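Local atomic coordinates of ribosomal RNA small subunit methyltransferase E (Legionella pneumophila, PDB entry 5O95), a protein that probably methylates N3 of a single uridine in 16S ribosomal RNA, with S-adenosyl-L-methionine as methyl donor, as a dimeric member of the RsmE family. Residues Q100-E104 with L105-C109; N136-I139 with G140-Q144; Q155-Y158 with L159-V163; G200-S203 with D204-R208. One frame throughout, in Å; residues are numbered along the deposited sequence. Where two conformers were deposited one is given.

Contact 1. Residues Q100-E104 with L105-C109; sequences QKSAE and LGVAC
S102 and V107 meet where helix 94-104 unwinds: the N-H of V107 reaches back to S102 O (3.0 Å), and that of G106 to A103 O. With G106 at positive phi (78°) in the C-prime position, this pair of bonds defines a Schellman motif, a common way for a helix to end. The bond from V107 N to S102 O is fairly straight (165°). L105, the first residue to leave helical geometry, still gives its own N-H to K101 O.

The side chains close over this turn. V107 lays CG1 against the S102 backbone, 3.3 Å from S102 O, and the same methyl comes within 3.6 Å of S102 OG. A chi1 of 78° sets CG1 between the V107 N and carbonyl carbon, turned back toward the last helical turn. S102 OG, bonded to V98 O one turn earlier, meets V107 through packing. L105 folds along the helix flank, with CD2 3.5 Å from K101 O. Ahead of the turn, K101 and E104 direct their charged ends away from it to the second subunit, where both meet T229 and K101 also forms a salt bridge with E228. E104 further packs on L225 and accepts on its carbonyl O from R223, both S-adenosyl-L-methionine-binding residues of that second subunit.

R147 donates to both A103 O and V107 O. Helix 227-242 packs on S102 and L105 through L235, helix 124-145 sets A141 against A103, and V107 rests on L85 of strand 82-88 as the chain enters strand 109-114.

Contact 2. Residues N136-I139 with G140-Q144; sequences NIII and GACEQ
I139 and E143, one turn apart on helix 124-145, illustrate how a branched and a long side chain share one helical face. Their side chains cross at a slant: I139 points CG2 toward the carboxylate, 4.1 Å from E143 OE2, while the aliphatic part of E143 lies over the I139 carbonyl, with CG 3.3 Å from I139 O. E143 CG sits beside its own backbone N (chi1 -65°), which brings it over that carbonyl before the extended chain carries the carboxylate onward to the backbone N-H of Y10. The carboxylate is thus held by a partner beyond the helix.

I138 and C142 repeat the spacing on a buried face, where I138 CG2 and C142 SG make a looser apolar contact at 4.4 Å. A141 places its CB 3.5 Å from I137 O.

Beneath these side chains four successive backbone bonds, from G140 N to N136 O through E143 N to I139 O, join the two segments, and the ladder runs on to Q144 N and G140 O. Their N-H...O angles of 149 to 164° are those of regular helix. Such i to i+4 packing is characteristic of an alpha-helix, here the connecting helix of the beta-alpha-beta unit formed with strands 109-114 and 152-158.

Contact 3. Residues Q155-Y158 with L159-V163; sequences QPVY and LDQFV
The F162 ring receives V157 CG2 at its edge, near the ring plane, while a water lies in the plane of the Y158 ring at that ring's edge. The closest approach of V157 to F162 is made beside the ring, with CG2 3.9 Å from F162 CB, and the two side chains cross at about a right angle. Farther out, the F162 ring meets H84 edge-to-face.

V157 also crosses Q161 at about a right angle, laying CG1 against the amide, 3.5 Å from Q161 CD. Q161 CG is anti to its backbone N (chi1 -178°), and the extended chain beyond it carries the amide back across V157. There the water accepts from Y158 N (2.9 Å) and donates to Q161 OE1, bridging strand and helix, while Q161 NE2 is bonded to E165. D160 turns its carboxylate back, bringing OD1 within 3.4 Å of Y158 CB; OD1 also accepts a weak bond from Q161 N.

Y158 occupies the N-cap position, and its carbonyl O takes the N-H of F162 at 3.1 Å. This tight strand-to-helix junction, strand 152-158 running directly into helix 159-165, belongs to the alternating beta-alpha architecture of the SPOUT methyltransferase domain.

Contact 4. Residues G200-S203 with D204-R208; sequences GGFS and DEEIR
A capping box opens helix 204-212, and S203 and E206 are its two halves. S203, at the N-cap, accepts the N-H of E206 on OG (3.1 Å), and E206 returns the bond by taking the N-H of S203 on OE1 at 3.0 Å. The return bond is fairly straight (163°) and uses the anti lone pair of OE1, the one facing away from the other carboxylate oxygen. S203 OG, held between its own N and carbonyl carbon (chi1 75°), overlies the first turn, and E206 CG packs on it at 3.3 Å. A further backbone bond, I207 N to S203 O, starts the regular helix. The other carboxylate oxygen, E206 OE2, accepts from the backbone N-H of E116, so both oxygens of the carboxylate are held.

F202 stands beside the box. E206 OE1 lies at the edge of its ring, near the plane, and the carboxylate is turned 61° from the ring. I207 bends its CD1 back to F202 CB (3.6 Å), crossing the phenylalanine at about a right angle. Two waters extend the network: one donates to both G201 O and E206 OE1, another to F202 O and D204 OD1.

The F202 side chain lies about 3 Å from G197, which binds S-adenosyl-L-methionine; the cap ends the loop that leads from G197, after strand 191-196, into helix 204-212. E206 and S203 face the loop holding T115 and E116 beyond strand 109-114, I207 touches H175 after strand 170-174, and R117 grips G200 O.

Along the methyltransferase domain the four contacts form two touching pairs. Contacts 1 and 2 have centres 10 Å apart and pack helix on helix, E104 CG lying 3.4 Å from Q144 OE1. Contacts 3 and 4, centres 14 Å apart, meet where L159 CD2 touches E206 CB at 3.6 Å. Contacts 2 and 4 are about 33 Å apart, centre to centre. Within the chain, contact 4 lies nearest the S-adenosyl-L-methionine site; the side chain of L159 in contact 3 is about 7 Å from G197, and that of L105 in contact 1 about 11 Å from L220. Contact 1 also touches R223 and L225 of the second subunit. Contact 2 lies away from that site.

Contact 1. Residues Q100-E104 with L105-C109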
ATOM      1  N   GLN B 100       1.669   0.602  10.004  1.00 14.05           N
ATOM      2  CA  GLN B 100       2.603   1.610   9.494  1.00 15.04           C
ATOM      3  C   GLN B 100       1.952   2.482   8.426  1.00 14.67           C
ATOM      4  O   GLN B 100       2.005   3.722   8.490  1.00 16.68           O
ATOM      5  CB  GLN B 100       3.856   0.924   8.949  1.00 21.18           C
ATOM      6  CG  GLN B 100       4.820   1.883   8.279  1.00 21.38           C
ATOM      7  CD  GLN B 100       6.029   1.189   7.702  1.00 26.01           C
ATOM      8  OE1 GLN B 100       6.028   0.783   6.540  1.00 31.91           O
ATOM      9  NE2 GLN B 100       7.077   1.051   8.511  1.00 32.52           N
ATOM     10  N   LYS B 101       1.330   1.860   7.435  1.00 15.17           N
ATOM     11  CA  LYS B 101       0.826   2.622   6.309  1.00 13.75           C
ATOM     12  C   LYS B 101      -0.443   3.399   6.644  1.00 13.52           C
ATOM     13  O   LYS B 101      -0.683   4.446   6.024  1.00 16.25           O
ATOM     14  CB  LYS B 101       0.644   1.676   5.119  1.00 16.45           C
ATOM     15  CG  LYS B 101       2.027   1.115   4.668  1.00 23.43           C
ATOM     16  CD  LYS B 101       2.074   0.554   3.285  1.00 38.28           C
ATOM     17  CE  LYS B 101       3.505   0.097   2.999  1.00 37.07           C
ATOM     18  NZ  LYS B 101       4.515   1.090   3.489  1.00 40.70           N
ATOM     19  N   SER B 102      -1.274   2.911   7.572  1.00 16.51           N
ATOM     20  CA  SER B 102      -2.464   3.681   7.910  1.00 12.49           C
ATOM     21  C   SER B 102      -2.074   4.963   8.636  1.00 13.59           C
ATOM     22  O   SER B 102      -2.684   6.014   8.423  1.00 17.58           O
ATOM     23  CB  SER B 102      -3.454   2.849   8.718  1.00 15.58           C
ATOM     24  OG  SER B 102      -2.933   2.524   9.992  1.00 16.03           O
ATOM     25  N   ALA B 103      -1.030   4.891   9.465  1.00 15.93           N
ATOM     26  CA  ALA B 103      -0.472   6.094  10.071  1.00 14.83           C
ATOM     27  C   ALA B 103       0.010   7.095   9.014  1.00 16.09           C
ATOM     28  O   ALA B 103      -0.262   8.302   9.115  1.00 14.95           O
ATOM     29  CB  ALA B 103       0.642   5.707  11.055  1.00 13.90           C
ATOM     30  N   GLU B 104       0.744   6.625   8.002  1.00 15.71           N
ATOM     31  CA  GLU B 104       1.178   7.510   6.912  1.00 15.86           C
ATOM     32  C   GLU B 104      -0.007   8.139   6.200  1.00 18.45           C
ATOM     33  O   GLU B 104       0.072   9.295   5.747  1.00 18.13           O
ATOM     34  CB  GLU B 104       2.010   6.744   5.874  1.00 19.96           C
ATOM     35  CG  GLU B 104       3.326   6.221   6.375  1.00 20.44           C
ATOM     36  CD  GLU B 104       4.044   5.349   5.340  1.00 25.19           C
ATOM     37  OE1 GLU B 104       4.149   5.753   4.167  1.00 27.81           O
ATOM     38  OE2 GLU B 104       4.507   4.254   5.714  1.00 27.22           O
ATOM     39  N   LEU B 105      -1.107   7.372   6.043  1.00 13.82           N
ATOM     40  CA  LEU B 105      -2.300   7.873   5.376  1.00 16.41           C
ATOM     41  C   LEU B 105      -3.182   8.695   6.292  1.00 17.90           C
ATOM     42  O   LEU B 105      -4.313   9.013   5.917  1.00 18.77           O
ATOM     43  CB  LEU B 105      -3.095   6.716   4.728  1.00 13.02           C
ATOM     44  CG  LEU B 105      -2.782   6.446   3.266  1.00 19.15           C
ATOM     45  CD1 LEU B 105      -3.155   7.684   2.424  1.00 20.62           C
ATOM     46  CD2 LEU B 105      -1.322   6.147   3.074  1.00 21.30           C
ATOM     47  N   GLY B 106      -2.680   9.067   7.478  1.00 14.06           N
ATOM     48  CA  GLY B 106      -3.389   9.985   8.346  1.00 17.13           C
ATOM     49  C   GLY B 106      -4.534   9.410   9.145  1.00 15.58           C
ATOM     50  O   GLY B 106      -5.364  10.171   9.640  1.00 17.56           O
ATOM     51  N   VAL B 107      -4.619   8.084   9.274  1.00 16.70           N
ATOM     52  CA  VAL B 107      -5.727   7.501  10.022  1.00 16.43           C
ATOM     53  C   VAL B 107      -5.755   8.133  11.413  1.00 15.83           C
ATOM     54  O   VAL B 107      -4.712   8.430  11.996  1.00 16.97           O
ATOM     55  CB  VAL B 107      -5.551   5.974  10.073  1.00 16.31           C
ATOM     56  CG1 VAL B 107      -4.485   5.583  11.120  1.00 17.19           C
ATOM     57  CG2 VAL B 107      -6.877   5.260  10.346  1.00 18.25           C
ATOM     58  N   ALA B 108      -6.964   8.360  11.930  1.00 14.47           N
ATOM     59  CA  ALA B 108      -7.123   8.981  13.237  1.00 14.12           C
ATOM     60  C   ALA B 108      -7.148   7.955  14.361  1.00 18.06           C
ATOM     61  O   ALA B 108      -6.659   8.238  15.461  1.00 17.25           O
ATOM     62  CB  ALA B 108      -8.425   9.788  13.259  1.00 16.85           C
ATOM     63  N   CYS B 109      -7.682   6.766  14.098  0.51 13.19           N
ATOM     64  CA  CYS B 109      -7.919   5.755  15.122  0.51 15.72           C
ATOM     65  C   CYS B 109      -7.879   4.394  14.450  0.51 15.22           C
ATOM     66  O   CYS B 109      -8.368   4.249  13.331  0.51 17.66           O
ATOM     67  CB  CYS B 109      -9.318   5.911  15.717  0.51 14.19           C
ATOM     68  SG  CYS B 109      -9.545   5.046  17.288  0.51 16.69           S
TER

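Contact 2. Residues N136-I139 with G140-Q144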
ATOM      1  N   ASN B 136       4.503   0.977  18.792  1.00 17.85           N
ATOM      2  CA  ASN B 136       5.823   1.449  18.392  1.00 17.84           C
ATOM      3  C   ASN B 136       5.936   1.599  16.874  1.00 18.41           C
ATOM      4  O   ASN B 136       6.599   2.516  16.398  1.00 18.69           O
ATOM      5  CB  ASN B 136       6.941   0.618  19.033  1.00 18.21           C
ATOM      6  CG  ASN B 136       7.146   0.962  20.512  1.00 20.96           C
ATOM      7  OD1 ASN B 136       6.750   2.043  20.954  1.00 23.43           O
ATOM      8  ND2 ASN B 136       7.772   0.065  21.264  1.00 23.96           N
ATOM      9  N   ILE B 137       5.270   0.738  16.101  1.00 17.60           N
ATOM     10  CA  ILE B 137       5.268   0.901  14.645  1.00 16.75           C
ATOM     11  C   ILE B 137       4.557   2.182  14.239  1.00 15.95           C
ATOM     12  O   ILE B 137       5.000   2.896  13.327  1.00 17.28           O
ATOM     13  CB  ILE B 137       4.624  -0.336  14.009  1.00 13.50           C
ATOM     14  CG1 ILE B 137       5.575  -1.498  14.165  1.00 18.11           C
ATOM     15  CG2 ILE B 137       4.294  -0.097  12.533  1.00 18.54           C
ATOM     16  CD1 ILE B 137       4.915  -2.858  13.881  1.00 20.26           C
ATOM     17  N   ILE B 138       3.432   2.486  14.893  1.00 15.22           N
ATOM     18  CA  ILE B 138       2.712   3.718  14.591  1.00 13.25           C
ATOM     19  C   ILE B 138       3.567   4.928  14.927  1.00 14.92           C
ATOM     20  O   ILE B 138       3.660   5.881  14.143  1.00 16.02           O
ATOM     21  CB  ILE B 138       1.376   3.736  15.341  1.00 15.04           C
ATOM     22  CG1 ILE B 138       0.453   2.633  14.795  1.00 15.83           C
ATOM     23  CG2 ILE B 138       0.757   5.106  15.310  1.00 22.57           C
ATOM     24  CD1 ILE B 138      -0.749   2.418  15.673  1.00 22.69           C
ATOM     25  N   ILE B 139       4.224   4.900  16.092  1.00 14.34           N
ATOM     26  CA  ILE B 139       5.083   6.031  16.467  1.00 14.82           C
ATOM     27  C   ILE B 139       6.203   6.208  15.449  1.00 15.88           C
ATOM     28  O   ILE B 139       6.484   7.332  14.989  1.00 15.89           O
ATOM     29  CB  ILE B 139       5.630   5.841  17.890  1.00 15.54           C
ATOM     30  CG1 ILE B 139       4.516   6.093  18.898  1.00 14.06           C
ATOM     31  CG2 ILE B 139       6.728   6.877  18.173  1.00 16.74           C
ATOM     32  CD1 ILE B 139       4.826   5.583  20.331  1.00 17.07           C
ATOM     33  N   GLY B 140       6.829   5.094  15.051  1.00 16.91           N
ATOM     34  CA  GLY B 140       7.874   5.157  14.049  1.00 13.11           C
ATOM     35  C   GLY B 140       7.368   5.731  12.740  1.00 15.15           C
ATOM     36  O   GLY B 140       8.062   6.504  12.078  1.00 15.67           O
ATOM     37  N   ALA B 141       6.141   5.368  12.356  1.00 16.11           N
ATOM     38  CA  ALA B 141       5.582   5.879  11.105  1.00 17.16           C
ATOM     39  C   ALA B 141       5.280   7.375  11.197  1.00 13.72           C
ATOM     40  O   ALA B 141       5.432   8.107  10.210  1.00 17.78           O
ATOM     41  CB  ALA B 141       4.328   5.080  10.724  1.00 18.26           C
ATOM     42  N   CYS B 142       4.876   7.851  12.377  1.00 14.66           N
ATOM     43  CA  CYS B 142       4.702   9.291  12.544  1.00 16.16           C
ATOM     44  C   CYS B 142       6.036  10.008  12.486  1.00 16.51           C
ATOM     45  O   CYS B 142       6.121  11.108  11.926  1.00 15.17           O
ATOM     46  CB  CYS B 142       3.996   9.607  13.866  1.00 16.61           C
ATOM     47  SG  CYS B 142       2.266   9.023  13.895  1.00 18.48           S
ATOM     48  N   GLU B 143       7.084   9.404  13.057  1.00 15.55           N
ATOM     49  CA  GLU B 143       8.416   9.988  12.914  1.00 15.12           C
ATOM     50  C   GLU B 143       8.786  10.115  11.450  1.00 16.22           C
ATOM     51  O   GLU B 143       9.282  11.157  11.012  1.00 15.35           O
ATOM     52  CB  GLU B 143       9.457   9.156  13.660  1.00 16.67           C
ATOM     53  CG  GLU B 143       9.230   9.170  15.164  1.00 15.87           C
ATOM     54  CD  GLU B 143      10.110   8.221  15.928  1.00 16.64           C
ATOM     55  OE1 GLU B 143      10.555   7.186  15.355  1.00 19.63           O
ATOM     56  OE2 GLU B 143      10.334   8.493  17.137  1.00 16.36           O
ATOM     57  N   GLN B 144       8.502   9.071  10.652  1.00 16.52           N
ATOM     58  CA  GLN B 144       8.873   9.072   9.237  1.00 16.44           C
ATOM     59  C   GLN B 144       8.022  10.033   8.399  1.00 14.10           C
ATOM     60  O   GLN B 144       8.544  10.720   7.518  1.00 18.56           O
ATOM     61  CB  GLN B 144       8.744   7.640   8.689  1.00 15.90           C
ATOM     62  CG  GLN B 144       8.916   7.515   7.147  1.00 24.67           C
ATOM     63  CD  GLN B 144       7.636   7.797   6.345  1.00 34.93           C
ATOM     64  OE1 GLN B 144       6.536   7.423   6.746  1.00 25.01           O
ATOM     65  NE2 GLN B 144       7.786   8.477   5.222  1.00 30.85           N
TER

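Contact 3. Residues Q155-Y158 with L159-V163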
ATOM      1  N   GLN B 155      -7.978  -0.901  21.967  1.00 21.78           N
ATOM      2  CA  GLN B 155      -7.902  -2.309  22.335  1.00 23.50           C
ATOM      3  C   GLN B 155      -8.715  -3.151  21.347  1.00 24.22           C
ATOM      4  O   GLN B 155      -9.758  -2.700  20.857  1.00 25.09           O
ATOM      5  CB  GLN B 155      -8.438  -2.494  23.749  1.00 25.05           C
ATOM      6  CG  GLN B 155      -7.519  -1.936  24.812  1.00 33.24           C
ATOM      7  CD  GLN B 155      -6.162  -2.608  24.807  1.00 51.33           C
ATOM      8  OE1 GLN B 155      -6.062  -3.838  24.744  1.00 44.52           O
ATOM      9  NE2 GLN B 155      -5.109  -1.804  24.861  1.00 33.98           N
ATOM     10  N   PRO B 156      -8.264  -4.365  21.022  1.00 30.59           N
ATOM     11  CA  PRO B 156      -9.037  -5.212  20.105  1.00 27.08           C
ATOM     12  C   PRO B 156     -10.433  -5.488  20.646  1.00 25.04           C
ATOM     13  O   PRO B 156     -10.637  -5.629  21.853  1.00 29.12           O
ATOM     14  CB  PRO B 156      -8.208  -6.497  20.023  1.00 27.43           C
ATOM     15  CG  PRO B 156      -6.813  -6.064  20.352  1.00 35.32           C
ATOM     16  CD  PRO B 156      -6.990  -4.998  21.405  1.00 26.29           C
ATOM     17  N   VAL B 157     -11.407  -5.560  19.733  1.00 22.05           N
ATOM     18  CA  VAL B 157     -12.779  -5.892  20.102  1.00 26.16           C
ATOM     19  C   VAL B 157     -13.369  -6.791  19.028  1.00 24.07           C
ATOM     20  O   VAL B 157     -12.901  -6.825  17.883  1.00 25.86           O
ATOM     21  CB  VAL B 157     -13.696  -4.659  20.300  1.00 27.07           C
ATOM     22  CG1 VAL B 157     -13.227  -3.787  21.474  1.00 25.94           C
ATOM     23  CG2 VAL B 157     -13.816  -3.850  19.021  1.00 27.88           C
ATOM     24  N   TYR B 158     -14.418  -7.517  19.418  1.00 26.81           N
ATOM     25  CA  TYR B 158     -15.197  -8.259  18.439  1.00 28.30           C
ATOM     26  C   TYR B 158     -16.098  -7.321  17.646  1.00 29.13           C
ATOM     27  O   TYR B 158     -16.405  -6.200  18.060  1.00 25.27           O
ATOM     28  CB  TYR B 158     -16.049  -9.334  19.120  1.00 27.17           C
ATOM     29  CG  TYR B 158     -15.255 -10.533  19.579  1.00 30.53           C
ATOM     30  CD1 TYR B 158     -14.605 -10.533  20.802  1.00 37.53           C
ATOM     31  CD2 TYR B 158     -15.142 -11.661  18.778  1.00 37.89           C
ATOM     32  CE1 TYR B 158     -13.867 -11.625  21.219  1.00 40.38           C
ATOM     33  CE2 TYR B 158     -14.412 -12.756  19.187  1.00 39.98           C
ATOM     34  CZ  TYR B 158     -13.774 -12.733  20.405  1.00 43.16           C
ATOM     35  OH  TYR B 158     -13.046 -13.824  20.815  1.00 53.75           O
ATOM     36  N   LEU B 159     -16.539  -7.811  16.491  1.00 25.89           N
ATOM     37  CA  LEU B 159     -17.311  -6.985  15.571  1.00 26.14           C
ATOM     38  C   LEU B 159     -18.569  -6.425  16.231  1.00 28.47           C
ATOM     39  O   LEU B 159     -18.951  -5.277  15.973  1.00 29.22           O
ATOM     40  CB  LEU B 159     -17.671  -7.808  14.335  1.00 25.70           C
ATOM     41  CG  LEU B 159     -18.553  -7.143  13.277  1.00 28.78           C
ATOM     42  CD1 LEU B 159     -17.765  -6.136  12.428  1.00 29.43           C
ATOM     43  CD2 LEU B 159     -19.197  -8.199  12.400  1.00 34.91           C
ATOM     44  N   ASP B 160     -19.242  -7.219  17.068  1.00 28.10           N
ATOM     45  CA  ASP B 160     -20.488  -6.739  17.655  1.00 26.35           C
ATOM     46  C   ASP B 160     -20.252  -5.551  18.581  1.00 38.96           C
ATOM     47  O   ASP B 160     -21.023  -4.585  18.566  1.00 32.17           O
ATOM     48  CB  ASP B 160     -21.250  -7.864  18.367  1.00 34.37           C
ATOM     49  CG  ASP B 160     -20.466  -8.492  19.497  1.00 37.75           C
ATOM     50  OD1 ASP B 160     -19.245  -8.275  19.602  1.00 39.00           O
ATOM     51  OD2 ASP B 160     -21.089  -9.223  20.293  1.00 76.80           O
ATOM     52  N   GLN B 161     -19.193  -5.602  19.392  1.00 31.13           N
ATOM     53  CA  GLN B 161     -18.846  -4.436  20.201  1.00 29.46           C
ATOM     54  C   GLN B 161     -18.498  -3.239  19.328  1.00 25.89           C
ATOM     55  O   GLN B 161     -18.887  -2.105  19.632  1.00 29.49           O
ATOM     56  CB  GLN B 161     -17.690  -4.753  21.149  1.00 29.52           C
ATOM     57  CG  GLN B 161     -17.331  -3.572  22.028  1.00 34.16           C
ATOM     58  CD  GLN B 161     -16.358  -3.923  23.132  1.00 40.05           C
ATOM     59  OE1 GLN B 161     -15.841  -5.037  23.193  1.00 32.87           O
ATOM     60  NE2 GLN B 161     -16.096  -2.962  24.012  1.00 47.96           N
ATOM     61  N   PHE B 162     -17.770  -3.460  18.232  1.00 24.08           N
ATOM     62  CA  PHE B 162     -17.374  -2.329  17.401  1.00 22.44           C
ATOM     63  C   PHE B 162     -18.584  -1.627  16.797  1.00 28.10           C
ATOM     64  O   PHE B 162     -18.677  -0.396  16.828  1.00 24.08           O
ATOM     65  CB  PHE B 162     -16.392  -2.745  16.309  1.00 20.27           C
ATOM     66  CG  PHE B 162     -15.912  -1.592  15.498  1.00 25.83           C
ATOM     67  CD1 PHE B 162     -14.837  -0.829  15.925  1.00 21.24           C
ATOM     68  CD2 PHE B 162     -16.558  -1.245  14.320  1.00 21.67           C
ATOM     69  CE1 PHE B 162     -14.404   0.258  15.177  1.00 21.90           C
ATOM     70  CE2 PHE B 162     -16.136  -0.159  13.576  1.00 22.39           C
ATOM     71  CZ  PHE B 162     -15.060   0.593  14.006  1.00 23.65           C
ATOM     72  N   VAL B 163     -19.519  -2.389  16.224  1.00 23.72           N
ATOM     73  CA  VAL B 163     -20.672  -1.734  15.615  1.00 29.10           C
ATOM     74  C   VAL B 163     -21.586  -1.109  16.668  1.00 23.96           C
ATOM     75  O   VAL B 163     -22.224  -0.082  16.409  1.00 30.15           O
ATOM     76  CB  VAL B 163     -21.410  -2.662  14.630  1.00 27.16           C
ATOM     77  CG1 VAL B 163     -20.420  -3.250  13.627  1.00 25.59           C
ATOM     78  CG2 VAL B 163     -22.189  -3.750  15.358  1.00 31.09           C
TER
HETATM   79  O   HOH W   1     -15.598  -7.283  22.020  1.00 26.38           O

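Contact 4. Residues G200-S203 with D204-R208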
ATOM      1  N   GLY B 200     -11.646 -14.026   4.086  1.00 25.73           N
ATOM      2  CA  GLY B 200     -12.826 -14.851   3.901  1.00 25.75           C
ATOM      3  C   GLY B 200     -14.159 -14.148   4.024  1.00 25.77           C
ATOM      4  O   GLY B 200     -15.198 -14.789   3.868  1.00 29.81           O
ATOM      5  N   GLY B 201     -14.178 -12.855   4.339  1.00 24.68           N
ATOM      6  CA  GLY B 201     -15.415 -12.099   4.343  1.00 26.53           C
ATOM      7  C   GLY B 201     -16.148 -12.133   5.671  1.00 28.01           C
ATOM      8  O   GLY B 201     -15.565 -12.335   6.742  1.00 30.61           O
ATOM      9  N   PHE B 202     -17.466 -11.922   5.586  1.00 28.49           N
ATOM     10  CA  PHE B 202     -18.342 -11.859   6.749  1.00 27.67           C
ATOM     11  C   PHE B 202     -19.487 -12.852   6.605  1.00 39.51           C
ATOM     12  O   PHE B 202     -19.994 -13.083   5.503  1.00 36.78           O
ATOM     13  CB  PHE B 202     -18.962 -10.465   6.888  1.00 25.35           C
ATOM     14  CG  PHE B 202     -17.953  -9.354   7.056  1.00 28.61           C
ATOM     15  CD1 PHE B 202     -17.447  -9.046   8.307  1.00 25.72           C
ATOM     16  CD2 PHE B 202     -17.530  -8.616   5.971  1.00 27.25           C
ATOM     17  CE1 PHE B 202     -16.529  -8.018   8.460  1.00 26.57           C
ATOM     18  CE2 PHE B 202     -16.618  -7.600   6.116  1.00 27.30           C
ATOM     19  CZ  PHE B 202     -16.119  -7.302   7.369  1.00 25.23           C
ATOM     20  N   SER B 203     -19.918 -13.411   7.733  1.00 37.17           N
ATOM     21  CA  SER B 203     -21.072 -14.301   7.723  1.00 37.20           C
ATOM     22  C   SER B 203     -22.354 -13.495   7.527  1.00 38.95           C
ATOM     23  O   SER B 203     -22.381 -12.273   7.688  1.00 35.94           O
ATOM     24  CB  SER B 203     -21.155 -15.085   9.032  1.00 39.81           C
ATOM     25  OG  SER B 203     -21.625 -14.262  10.083  1.00 40.21           O
ATOM     26  N   ASP B 204     -23.431 -14.200   7.164  1.00 36.63           N
ATOM     27  CA  ASP B 204     -24.718 -13.533   6.981  1.00 35.95           C
ATOM     28  C   ASP B 204     -25.169 -12.838   8.257  1.00 40.50           C
ATOM     29  O   ASP B 204     -25.751 -11.746   8.209  1.00 37.18           O
ATOM     30  CB  ASP B 204     -25.779 -14.543   6.538  1.00 37.45           C
ATOM     31  CG  ASP B 204     -25.611 -14.966   5.096  1.00 65.63           C
ATOM     32  OD1 ASP B 204     -25.018 -14.195   4.312  1.00 60.87           O
ATOM     33  OD2 ASP B 204     -26.079 -16.070   4.747  1.00 53.33           O
ATOM     34  N   GLU B 205     -24.908 -13.457   9.411  1.00 36.41           N
ATOM     35  CA  GLU B 205     -25.301 -12.862  10.681  1.00 43.06           C
ATOM     36  C   GLU B 205     -24.479 -11.615  10.982  1.00 32.19           C
ATOM     37  O   GLU B 205     -25.002 -10.637  11.529  1.00 38.29           O
ATOM     38  CB  GLU B 205     -25.173 -13.901  11.799  1.00 42.18           C
ATOM     39  CG  GLU B 205     -25.321 -13.357  13.208  1.00 59.68           C
ATOM     40  CD  GLU B 205     -25.042 -14.408  14.266  1.00 83.80           C
ATOM     41  OE1 GLU B 205     -24.758 -15.567  13.895  1.00 79.10           O
ATOM     42  OE2 GLU B 205     -25.103 -14.075  15.468  1.00106.84           O
ATOM     43  N   GLU B 206     -23.190 -11.628  10.632  1.00 30.55           N
ATOM     44  CA  GLU B 206     -22.376 -10.433  10.826  1.00 32.07           C
ATOM     45  C   GLU B 206     -22.894  -9.280   9.979  1.00 30.26           C
ATOM     46  O   GLU B 206     -22.954  -8.137  10.445  1.00 31.77           O
ATOM     47  CB  GLU B 206     -20.914 -10.733  10.503  1.00 30.51           C
ATOM     48  CG  GLU B 206     -20.273 -11.652  11.517  1.00 35.25           C
ATOM     49  CD  GLU B 206     -18.818 -11.920  11.223  1.00 43.81           C
ATOM     50  OE1 GLU B 206     -18.492 -12.281  10.074  1.00 36.13           O
ATOM     51  OE2 GLU B 206     -18.000 -11.766  12.148  1.00 32.99           O
ATOM     52  N   ILE B 207     -23.291  -9.564   8.736  1.00 31.80           N
ATOM     53  CA  ILE B 207     -23.775  -8.499   7.863  1.00 31.23           C
ATOM     54  C   ILE B 207     -25.107  -7.956   8.362  1.00 31.51           C
ATOM     55  O   ILE B 207     -25.385  -6.753   8.247  1.00 32.84           O
ATOM     56  CB  ILE B 207     -23.841  -8.980   6.401  1.00 33.36           C
ATOM     57  CG1 ILE B 207     -22.430  -9.244   5.884  1.00 27.31           C
ATOM     58  CG2 ILE B 207     -24.546  -7.957   5.527  1.00 36.10           C
ATOM     59  CD1 ILE B 207     -21.522  -8.034   6.005  1.00 31.64           C
ATOM     60  N   ARG B 208     -25.956  -8.827   8.912  1.00 31.13           N
ATOM     61  CA  ARG B 208     -27.185  -8.356   9.542  1.00 27.80           C
ATOM     62  C   ARG B 208     -26.856  -7.420  10.698  1.00 36.34           C
ATOM     63  O   ARG B 208     -27.514  -6.391  10.893  1.00 31.93           O
ATOM     64  CB  ARG B 208     -28.013  -9.560   9.996  1.00 38.01           C
ATOM     65  CG  ARG B 208     -29.300  -9.231  10.717  1.00 41.04           C
ATOM     66  CD  ARG B 208     -30.235 -10.446  10.766  1.00 82.51           C
ATOM     67  NE  ARG B 208     -29.559 -11.684  11.161  1.00 95.50           N
ATOM     68  CZ  ARG B 208     -29.307 -12.700  10.337  1.00 84.60           C
ATOM     69  NH1 ARG B 208     -29.671 -12.634   9.063  1.00 59.63           N
ATOM     70  NH2 ARG B 208     -28.689 -13.787  10.787  1.00 63.48           N
TER
HETATM   71  O   HOH W   2     -15.939 -12.640   9.489  1.00 25.57           O
HETATM   72  O   HOH W   3     -22.277 -13.618   4.070  1.00 52.43           O
HETATM   73  O   HOH W   4     -24.343 -16.236   9.749  1.00 44.91           O